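Local coordinates for putative carboxynorspermidine decarboxylase protein (Sinorhizobium meliloti, PDB 3MT1) that probably catalyses the pyridoxal 5'-phosphate-dependent decarboxylation of carboxynorspermidine and carboxyspermidine to norspermidine and spermidine, at residues Tyr7-Ala12 with Tyr324-Lys329; Val79-Asn84 with Ile101-Arg106; Tyr288-Lys293 with Phe304-Glu309. All blocks are in the same frame, centred on the assembly; numbering follows the deposited sequence.

Contact 1: residues Tyr7-Ala12 with Tyr324-Lys329; sequences YLIDKA and YTMVKK. With SO4 (sulfate ion), chain D.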
loop_
_atom_site.group_PDB
_atom_site.type_symbol
_atom_site.label_atom_id
_atom_site.label_comp_id
_atom_site.label_asym_id
_atom_site.label_seq_id
_atom_site.Cartn_x
_atom_site.Cartn_y
_atom_site.Cartn_z
ATOM N N TYR B 7 5.095 -15.137 -3.416
ATOM C CA TYR B 7 3.745 -15.627 -3.228
ATOM C C TYR B 7 3.670 -16.909 -4.019
ATOM O O TYR B 7 3.997 -16.912 -5.218
ATOM C CB TYR B 7 2.730 -14.649 -3.816
ATOM C CG TYR B 7 2.700 -13.239 -3.242
ATOM C CD1 TYR B 7 3.286 -12.176 -3.940
ATOM C CD2 TYR B 7 2.018 -12.953 -2.055
ATOM C CE1 TYR B 7 3.255 -10.869 -3.443
ATOM C CE2 TYR B 7 1.965 -11.644 -1.538
ATOM C CZ TYR B 7 2.591 -10.599 -2.243
ATOM O OH TYR B 7 2.571 -9.287 -1.770
ATOM N N LEU B 8 3.233 -18.003 -3.397
ATOM C CA LEU B 8 3.194 -19.283 -4.114
ATOM C C LEU B 8 1.761 -19.708 -4.332
ATOM O O LEU B 8 1.035 -20.012 -3.391
ATOM C CB LEU B 8 3.965 -20.349 -3.343
ATOM C CG LEU B 8 4.106 -21.757 -3.936
ATOM C CD1 LEU B 8 4.601 -21.726 -5.316
ATOM C CD2 LEU B 8 5.067 -22.625 -3.095
ATOM N N ILE B 9 1.328 -19.695 -5.572
ATOM C CA ILE B 9 -0.016 -20.093 -5.851
ATOM C C ILE B 9 -0.042 -21.584 -6.139
ATOM O O ILE B 9 0.568 -22.049 -7.100
ATOM C CB ILE B 9 -0.591 -19.306 -7.020
ATOM C CG1 ILE B 9 -0.653 -17.806 -6.658
ATOM C CG2 ILE B 9 -1.967 -19.892 -7.443
ATOM C CD1 ILE B 9 -0.666 -16.884 -7.907
ATOM N N ASP B 10 -0.736 -22.325 -5.279
ATOM C CA ASP B 10 -0.833 -23.760 -5.428
ATOM C C ASP B 10 -1.894 -24.156 -6.481
ATOM O O ASP B 10 -3.104 -24.069 -6.239
ATOM C CB ASP B 10 -1.093 -24.461 -4.067
ATOM C CG ASP B 10 -1.108 -25.993 -4.189
ATOM O OD1 ASP B 10 -0.134 -26.655 -3.730
ATOM O OD2 ASP B 10 -2.084 -26.549 -4.786
ATOM N N LYS B 11 -1.417 -24.642 -7.624
ATOM C CA LYS B 11 -2.292 -25.014 -8.707
ATOM C C LYS B 11 -3.431 -25.973 -8.255
ATOM O O LYS B 11 -4.611 -25.760 -8.580
ATOM C CB LYS B 11 -1.485 -25.625 -9.850
ATOM C CG LYS B 11 -2.216 -25.508 -11.139
ATOM C CD LYS B 11 -1.749 -26.441 -12.151
ATOM C CE LYS B 11 -2.648 -26.322 -13.369
ATOM N NZ LYS B 11 -2.447 -27.461 -14.293
ATOM N N ALA B 12 -3.086 -27.018 -7.507
ATOM C CA ALA B 12 -4.103 -27.987 -7.069
ATOM C C ALA B 12 -5.183 -27.412 -6.109
ATOM O O ALA B 12 -6.345 -27.798 -6.194
ATOM C CB ALA B 12 -3.450 -29.236 -6.476
ATOM N N TYR B 324 -6.367 -9.656 -1.865
ATOM C CA TYR B 324 -6.132 -8.308 -1.383
ATOM C C TYR B 324 -4.670 -8.154 -0.945
ATOM O O TYR B 324 -4.335 -7.311 -0.097
ATOM C CB TYR B 324 -7.121 -7.952 -0.237
ATOM C CG TYR B 324 -8.558 -7.955 -0.693
ATOM C CD1 TYR B 324 -9.067 -6.916 -1.502
ATOM C CD2 TYR B 324 -9.404 -9.036 -0.387
ATOM C CE1 TYR B 324 -10.416 -6.940 -1.970
ATOM C CE2 TYR B 324 -10.731 -9.079 -0.830
ATOM C CZ TYR B 324 -11.232 -8.032 -1.604
ATOM O OH TYR B 324 -12.541 -8.118 -2.046
ATOM N N THR B 325 -3.800 -8.982 -1.511
ATOM C CA THR B 325 -2.379 -8.887 -1.192
ATOM C C THR B 325 -1.628 -8.411 -2.431
ATOM O O THR B 325 -1.144 -7.300 -2.469
ATOM C CB THR B 325 -1.829 -10.228 -0.735
ATOM O OG1 THR B 325 -2.111 -11.206 -1.759
ATOM C CG2 THR B 325 -2.470 -10.649 0.624
HETATM N N MSE B 326 -1.598 -9.242 -3.469
HETATM C CA MSE B 326 -0.894 -8.913 -4.690
HETATM C C MSE B 326 -1.386 -7.643 -5.348
HETATM O O MSE B 326 -0.599 -6.930 -5.923
HETATM C CB MSE B 326 -0.955 -10.066 -5.686
HETATM C CG MSE B 326 0.222 -11.009 -5.540
HETATM SE SE MSE B 326 -0.037 -12.857 -6.223
HETATM C CE MSE B 326 -1.494 -13.326 -4.998
ATOM N N VAL B 327 -2.673 -7.367 -5.283
ATOM C CA VAL B 327 -3.219 -6.209 -5.979
ATOM C C VAL B 327 -2.805 -4.854 -5.330
ATOM O O VAL B 327 -3.073 -3.792 -5.874
ATOM C CB VAL B 327 -4.765 -6.275 -6.004
ATOM C CG1 VAL B 327 -5.292 -7.256 -7.117
ATOM C CG2 VAL B 327 -5.288 -6.614 -4.603
ATOM N N LYS B 328 -2.173 -4.901 -4.157
ATOM C CA LYS B 328 -1.916 -3.673 -3.441
ATOM C C LYS B 328 -0.509 -3.646 -2.870
ATOM O O LYS B 328 -0.204 -2.855 -2.002
ATOM C CB LYS B 328 -3.008 -3.368 -2.401
ATOM C CG LYS B 328 -3.327 -4.496 -1.417
ATOM C CD LYS B 328 -4.294 -3.992 -0.325
ATOM C CE LYS B 328 -5.704 -4.458 -0.586
ATOM N NZ LYS B 328 -6.707 -3.596 0.033
ATOM N N LYS B 329 0.357 -4.492 -3.400
ATOM C CA LYS B 329 1.738 -4.483 -2.991
ATOM C C LYS B 329 2.456 -3.228 -3.450
ATOM O O LYS B 329 2.139 -2.649 -4.492
ATOM C CB LYS B 329 2.435 -5.724 -3.516
ATOM C CG LYS B 329 2.481 -5.869 -5.037
ATOM C CD LYS B 329 3.158 -7.209 -5.414
ATOM C CE LYS B 329 2.720 -7.673 -6.821
ATOM N NZ LYS B 329 2.955 -6.548 -7.777
HETATM S S SO4 D . -15.013 -10.522 -1.649
HETATM O O1 SO4 D . -15.424 -10.250 -0.279
HETATM O O2 SO4 D . -13.582 -10.759 -1.722
HETATM O O3 SO4 D . -15.737 -11.741 -2.027
HETATM O O4 SO4 D . -15.403 -9.432 -2.554
#

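Contact 2: residues Val79-Asn84 with Ile101-Arg106; sequences VAYGDN and ISQLER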
loop_
_atom_site.group_PDB
_atom_site.type_symbol
_atom_site.label_atom_id
_atom_site.label_comp_id
_atom_site.label_asym_id
_atom_site.label_seq_id
_atom_site.Cartn_x
_atom_site.Cartn_y
_atom_site.Cartn_z
ATOM N N VAL B 79 -17.819 3.698 -8.385
ATOM C CA VAL B 79 -18.471 4.654 -7.516
ATOM C C VAL B 79 -18.708 5.941 -8.304
ATOM O O VAL B 79 -19.776 6.528 -8.209
ATOM C CB VAL B 79 -17.637 4.889 -6.247
ATOM C CG1 VAL B 79 -18.221 5.944 -5.424
ATOM C CG2 VAL B 79 -17.591 3.624 -5.431
ATOM N N ALA B 80 -17.751 6.335 -9.137
ATOM C CA ALA B 80 -17.899 7.535 -9.971
ATOM C C ALA B 80 -17.156 7.412 -11.303
ATOM O O ALA B 80 -15.911 7.407 -11.295
ATOM C CB ALA B 80 -17.387 8.744 -9.212
ATOM N N TYR B 81 -17.865 7.318 -12.437
ATOM C CA TYR B 81 -17.137 7.214 -13.727
ATOM C C TYR B 81 -16.549 8.538 -14.146
ATOM O O TYR B 81 -17.126 9.570 -13.893
ATOM C CB TYR B 81 -17.981 6.652 -14.875
ATOM C CG TYR B 81 -18.316 5.228 -14.685
ATOM C CD1 TYR B 81 -19.538 4.859 -14.103
ATOM C CD2 TYR B 81 -17.405 4.224 -15.036
ATOM C CE1 TYR B 81 -19.845 3.520 -13.886
ATOM C CE2 TYR B 81 -17.711 2.881 -14.831
ATOM C CZ TYR B 81 -18.925 2.537 -14.252
ATOM O OH TYR B 81 -19.237 1.221 -14.014
ATOM N N GLY B 82 -15.388 8.487 -14.783
ATOM C CA GLY B 82 -14.784 9.643 -15.387
ATOM C C GLY B 82 -15.258 9.682 -16.818
ATOM O O GLY B 82 -15.372 8.624 -17.474
ATOM N N ASP B 83 -15.552 10.903 -17.283
ATOM C CA ASP B 83 -15.988 11.197 -18.648
ATOM C C ASP B 83 -14.910 10.856 -19.688
ATOM O O ASP B 83 -15.210 10.343 -20.780
ATOM C CB ASP B 83 -16.382 12.673 -18.766
ATOM C CG ASP B 83 -17.062 13.213 -17.501
ATOM O OD1 ASP B 83 -18.195 13.771 -17.631
ATOM O OD2 ASP B 83 -16.456 13.082 -16.379
ATOM N N ASN B 84 -13.659 11.130 -19.341
ATOM C CA ASN B 84 -12.534 10.773 -20.183
ATOM C C ASN B 84 -12.269 9.257 -20.187
ATOM O O ASN B 84 -11.330 8.810 -20.844
ATOM C CB ASN B 84 -11.271 11.534 -19.716
ATOM C CG ASN B 84 -10.730 11.018 -18.358
ATOM O OD1 ASN B 84 -11.491 10.562 -17.480
ATOM N ND2 ASN B 84 -9.410 11.078 -18.194
ATOM N N ILE B 101 -28.585 7.146 -9.424
ATOM C CA ILE B 101 -29.465 7.560 -10.518
ATOM C C ILE B 101 -28.760 8.595 -11.381
ATOM O O ILE B 101 -28.713 8.479 -12.607
ATOM C CB ILE B 101 -30.818 8.079 -9.974
ATOM C CG1 ILE B 101 -31.760 6.895 -9.779
ATOM C CG2 ILE B 101 -31.462 9.109 -10.928
ATOM C CD1 ILE B 101 -32.613 6.958 -8.513
ATOM N N SER B 102 -28.186 9.584 -10.711
ATOM C CA SER B 102 -27.460 10.649 -11.359
ATOM C C SER B 102 -26.324 10.152 -12.282
ATOM O O SER B 102 -26.187 10.638 -13.408
ATOM C CB SER B 102 -26.935 11.598 -10.284
ATOM O OG SER B 102 -26.280 12.695 -10.876
ATOM N N GLN B 103 -25.523 9.190 -11.812
ATOM C CA GLN B 103 -24.498 8.553 -12.657
ATOM C C GLN B 103 -25.141 7.905 -13.871
ATOM O O GLN B 103 -24.629 8.004 -15.001
ATOM C CB GLN B 103 -23.716 7.483 -11.888
ATOM C CG GLN B 103 -22.650 8.014 -10.951
ATOM C CD GLN B 103 -21.343 8.173 -11.642
ATOM O OE1 GLN B 103 -20.805 7.209 -12.184
ATOM N NE2 GLN B 103 -20.806 9.394 -11.637
ATOM N N LEU B 104 -26.268 7.244 -13.643
ATOM C CA LEU B 104 -26.964 6.582 -14.740
ATOM C C LEU B 104 -27.510 7.584 -15.748
ATOM O O LEU B 104 -27.321 7.421 -16.948
ATOM C CB LEU B 104 -28.062 5.670 -14.201
ATOM C CG LEU B 104 -29.180 5.231 -15.118
ATOM C CD1 LEU B 104 -28.679 4.246 -16.125
ATOM C CD2 LEU B 104 -30.274 4.638 -14.247
ATOM N N GLU B 105 -28.169 8.628 -15.249
ATOM C CA GLU B 105 -28.680 9.693 -16.103
ATOM C C GLU B 105 -27.528 10.298 -16.879
ATOM O O GLU B 105 -27.630 10.544 -18.071
ATOM C CB GLU B 105 -29.372 10.750 -15.269
ATOM C CG GLU B 105 -30.823 10.424 -14.930
ATOM C CD GLU B 105 -31.448 11.456 -13.982
ATOM O OE1 GLU B 105 -30.689 12.037 -13.161
ATOM O OE2 GLU B 105 -32.687 11.687 -14.043
ATOM N N ARG B 106 -26.395 10.473 -16.204
ATOM C CA ARG B 106 -25.252 11.121 -16.817
ATOM C C ARG B 106 -24.654 10.317 -17.957
ATOM O O ARG B 106 -24.200 10.878 -18.948
ATOM C CB ARG B 106 -24.188 11.392 -15.781
ATOM C CG ARG B 106 -23.373 12.587 -16.131
ATOM C CD ARG B 106 -22.730 13.167 -14.915
ATOM N NE ARG B 106 -21.325 12.773 -14.850
ATOM C CZ ARG B 106 -20.570 12.880 -13.760
ATOM N NH1 ARG B 106 -21.099 13.348 -12.638
ATOM N NH2 ARG B 106 -19.291 12.496 -13.782
#

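Contact 3: residues Tyr288-Lys293 with Phe304-Glu309; sequences YMICGK and FRFAEE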
loop_
_atom_site.group_PDB
_atom_site.type_symbol
_atom_site.label_atom_id
_atom_site.label_comp_id
_atom_site.label_asym_id
_atom_site.label_seq_id
_atom_site.Cartn_x
_atom_site.Cartn_y
_atom_site.Cartn_z
ATOM N N TYR B 288 6.913 -16.696 19.240
ATOM C CA TYR B 288 7.662 -15.673 18.504
ATOM C C TYR B 288 6.757 -14.569 18.004
ATOM O O TYR B 288 5.678 -14.828 17.447
ATOM C CB TYR B 288 8.404 -16.267 17.305
ATOM C CG TYR B 288 9.724 -16.923 17.628
ATOM C CD1 TYR B 288 10.926 -16.259 17.403
ATOM C CD2 TYR B 288 9.776 -18.214 18.144
ATOM C CE1 TYR B 288 12.151 -16.861 17.689
ATOM C CE2 TYR B 288 10.987 -18.826 18.434
ATOM C CZ TYR B 288 12.172 -18.152 18.211
ATOM O OH TYR B 288 13.382 -18.772 18.510
HETATM N N MSE B 289 7.198 -13.335 18.209
HETATM C CA MSE B 289 6.680 -12.251 17.401
HETATM C C MSE B 289 7.514 -12.194 16.128
HETATM O O MSE B 289 8.744 -12.086 16.193
HETATM C CB MSE B 289 6.719 -10.921 18.137
HETATM C CG MSE B 289 5.750 -9.917 17.546
HETATM SE SE MSE B 289 5.970 -8.165 18.359
HETATM C CE MSE B 289 4.086 -7.580 18.418
ATOM N N ILE B 290 6.849 -12.319 14.982
ATOM C CA ILE B 290 7.529 -12.239 13.700
ATOM C C ILE B 290 7.275 -10.895 13.079
ATOM O O ILE B 290 6.135 -10.502 12.896
ATOM C CB ILE B 290 7.085 -13.339 12.702
ATOM C CG1 ILE B 290 7.162 -14.730 13.341
ATOM C CG2 ILE B 290 7.934 -13.289 11.424
ATOM C CD1 ILE B 290 5.805 -15.240 13.793
ATOM N N CYS B 291 8.345 -10.200 12.737
ATOM C CA CYS B 291 8.227 -8.838 12.264
ATOM C C CYS B 291 8.801 -8.683 10.907
ATOM O O CYS B 291 9.669 -9.459 10.507
ATOM C CB CYS B 291 8.984 -7.898 13.171
ATOM S SG CYS B 291 8.620 -8.151 14.884
ATOM N N GLY B 292 8.313 -7.665 10.202
ATOM C CA GLY B 292 8.816 -7.334 8.891
ATOM C C GLY B 292 10.161 -6.631 8.913
ATOM O O GLY B 292 10.686 -6.228 9.956
ATOM N N LYS B 293 10.689 -6.466 7.718
ATOM C CA LYS B 293 11.973 -5.865 7.470
ATOM C C LYS B 293 11.879 -4.319 7.517
ATOM O O LYS B 293 12.867 -3.652 7.312
ATOM C CB LYS B 293 12.384 -6.317 6.066
ATOM C CG LYS B 293 13.829 -6.691 5.871
ATOM C CD LYS B 293 14.051 -7.181 4.434
ATOM C CE LYS B 293 15.107 -6.343 3.739
ATOM N NZ LYS B 293 16.474 -6.676 4.229
ATOM N N PHE B 304 3.372 -16.113 17.083
ATOM C CA PHE B 304 3.053 -17.490 16.796
ATOM C C PHE B 304 3.782 -18.477 17.664
ATOM O O PHE B 304 4.778 -18.166 18.297
ATOM C CB PHE B 304 3.284 -17.810 15.326
ATOM C CG PHE B 304 2.467 -16.972 14.408
ATOM C CD1 PHE B 304 1.114 -17.217 14.261
ATOM C CD2 PHE B 304 3.044 -15.904 13.722
ATOM C CE1 PHE B 304 0.350 -16.434 13.436
ATOM C CE2 PHE B 304 2.278 -15.110 12.892
ATOM C CZ PHE B 304 0.922 -15.378 12.749
ATOM N N ARG B 305 3.222 -19.674 17.709
ATOM C CA ARG B 305 3.874 -20.828 18.287
ATOM C C ARG B 305 4.609 -21.622 17.191
ATOM O O ARG B 305 4.157 -21.731 16.035
ATOM C CB ARG B 305 2.857 -21.687 19.045
ATOM C CG ARG B 305 2.526 -21.161 20.414
ATOM C CD ARG B 305 1.176 -21.650 20.904
ATOM N NE ARG B 305 1.105 -21.602 22.362
ATOM C CZ ARG B 305 0.017 -21.267 23.058
ATOM N NH1 ARG B 305 -1.107 -20.924 22.427
ATOM N NH2 ARG B 305 0.051 -21.262 24.394
ATOM N N PHE B 306 5.771 -22.125 17.587
ATOM C CA PHE B 306 6.604 -22.998 16.793
ATOM C C PHE B 306 7.054 -24.101 17.732
ATOM O O PHE B 306 7.001 -23.945 18.957
ATOM C CB PHE B 306 7.799 -22.224 16.257
ATOM C CG PHE B 306 7.414 -21.072 15.365
ATOM C CD1 PHE B 306 7.188 -21.279 14.008
ATOM C CD2 PHE B 306 7.250 -19.792 15.893
ATOM C CE1 PHE B 306 6.814 -20.225 13.180
ATOM C CE2 PHE B 306 6.879 -18.737 15.080
ATOM C CZ PHE B 306 6.658 -18.945 13.719
ATOM N N ALA B 307 7.468 -25.229 17.160
ATOM C CA ALA B 307 7.860 -26.393 17.954
ATOM C C ALA B 307 9.341 -26.288 18.339
ATOM O O ALA B 307 9.733 -26.686 19.443
ATOM C CB ALA B 307 7.587 -27.645 17.178
ATOM N N GLU B 308 10.142 -25.721 17.422
ATOM C CA GLU B 308 11.597 -25.535 17.600
ATOM C C GLU B 308 12.001 -24.080 17.476
ATOM O O GLU B 308 11.503 -23.340 16.612
ATOM C CB GLU B 308 12.419 -26.312 16.557
ATOM C CG GLU B 308 11.912 -27.704 16.207
ATOM C CD GLU B 308 10.831 -27.669 15.148
ATOM O OE1 GLU B 308 10.505 -26.552 14.684
ATOM O OE2 GLU B 308 10.303 -28.749 14.791
ATOM N N GLU B 309 12.937 -23.699 18.335
ATOM C CA GLU B 309 13.668 -22.448 18.234
ATOM C C GLU B 309 13.977 -22.076 16.775
ATOM O O GLU B 309 14.525 -22.893 16.017
ATOM C CB GLU B 309 14.965 -22.579 19.020
ATOM C CG GLU B 309 15.507 -21.277 19.540
ATOM C CD GLU B 309 17.003 -21.306 19.733
ATOM O OE1 GLU B 309 17.627 -22.391 19.608
ATOM O OE2 GLU B 309 17.560 -20.231 20.021
#

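Contact 1: residues Tyr7-Ala12 with Tyr324-Lys329
Thr325 OG1 is held by two carbonyl oxygens of the chain just before it, Ala321 O and, weakly, Ala322 O, and the same atom borders the Tyr7 ring, 4.1 Å from Tyr7 CE2. No hydrogen bond joins 7-12 to 324-329; the contact is carried by Tyr7 and the selenomethionine Met326. Met326 CG lies over one face of the phenol, 3.8 Å from the centroid of the Tyr7 ring and 19° off its normal, a CH-pi contact displaced toward the CD1-CE1 side. With chi2 at 157° the Met326 chain runs extended from CB to SE, which sets the selenium beside the ring, at an oblique 4.5 Å from Met326 SE to the Tyr7 centroid, a Met-aromatic contact. Ile9 CD1 borders it more loosely, 4.4 Å from Met326 SE. At the far end of the ring, Tyr7 OH passes 4.0 Å from Lys329 CB and hydrogen-bonds to His266 O, which fixes the phenol lengthwise. An alanine in place of Tyr7 is likely to strip His266 O of its hydroxyl partner and open a gap beside the Met326 side chain.

The neighbouring Tyr324 points to another task: its OH donates to a sulfate ion, probably from the crystallisation liquor, at 2.9 Å (Tyr324 OH to SO4 O2), which Gly199 N, Gly232 N and Glu233 N also bind, consistent with the cofactor phosphate site of this family. Buried apolar and Met-aromatic packing thus joins strand 6-10 of the mixed beta sheet to a loop beside the active site, while the polar ends have other partners.

Contact 2: residues Val79-Asn84 with Ile101-Arg106
This is a buried, chiefly polar contact at the subunit interface, in which a glutamine from helix 101-107 binds a backbone N-H of the loop between strand 73-77 and helix 83-92. The evidence is one nearly straight bond: Tyr81 N donates to Gln103 OE1 at 3.0 Å with an N-H...O angle of 174°, the nitrogen tilted from the carbonyl plane of the amide. A bend at chi2 (-89°) turns the Gln103 amide toward that N-H. The same oxygen lies at the edge of the phenol ring, 3.3 Å from Tyr81 CD1, with the amide and ring planes only 16° apart. Tyr81 OH hydrogen-bonds to Ile97 O, so the ring is held at its far end as well.

Both segments follow consecutive strands of the eight-stranded parallel beta/alpha (TIM) barrel, as in the other fold-type III decarboxylases, and the contact ties two neighbouring beta/alpha units together beyond the strand ends.

One helical turn further on, Asp83 OD2 approaches the Arg106 guanidinium obliquely in a long salt bridge, 3.9 Å from Arg106 NH2. Gln103 NE2 sits over one face of that guanidinium, toward its rim. The stronger partner of Arg106 NH2 is Leu247 O of the second subunit; the side chain of that Leu247 also packs on Ala80.

Contact 3: residues Tyr288-Lys293 with Phe304-Glu309
With chi1 at -82° for Tyr288 and a similar turn for Phe306, each CG stands beside its own backbone N, and the two rings meet on the side of the strands that also carries Phe304. Phe306 CE2 comes within 3.7 Å of Tyr288 CB, and Phe306 CD2 is as near to Tyr288 CD2. The ring planes are turned 82° from each other with centroids 5.7 Å apart, an oblique pair.

Ile290 extends the cluster and borders Phe306. Its approach to Phe304 is modelled too close to be relied on, so the exact placement of its CD1 methyl is doubtful. At the other end of the phenol, Tyr288 OH reaches Glu309 CG at 3.4 Å and hydrogen-bonds to Leu310 N; the backbone after the strand therefore folds back to hold the hydroxyl. Val279, which touches both Phe304 and Phe306, packs on them from a loop.

Between these two segments one antiparallel hydrogen-bonded pair forms, Tyr288 N to Phe304 O at 2.8 Å and Phe304 N to Tyr288 O at 2.7 Å. The strands stay paired from Ile290 to Phe301 and Gly302. Past Phe304 the segments diverge, their short strand axes 114° apart in direction, and the side chains of Phe306 and Glu309 keep the contact. Strand 255-259 flanks 286-291 in parallel, through backbone bonds of Met289 and Cys291. The whole is a beta hairpin, 286-291 with 300-306, of the mixed C-terminal sheet domain that accompanies the barrel in this decarboxylase family.

How the contacts relate
Contact 1 lies between the other two: its centre is about 22 Å from that of contact 3 and about 32 Å from that of contact 2, while contacts 2 and 3 sit on opposite sides of the chain's centre, their centres about 49 Å apart. Contacts 1 and 3 reach the same mixed sheet, whereas contact 2 belongs to the barrel. Only contact 1 approaches the predicted substrate-binding residues, with the Thr325 side chain about 6 Å from that of Asp269 and about 8 Å from that of Glu233. Across the dimer, contact 3 of one subunit meets contact 2 of the other: Lys293 NZ, from segment 288-293, hydrogen-bonds to Ala80 O of the second subunit.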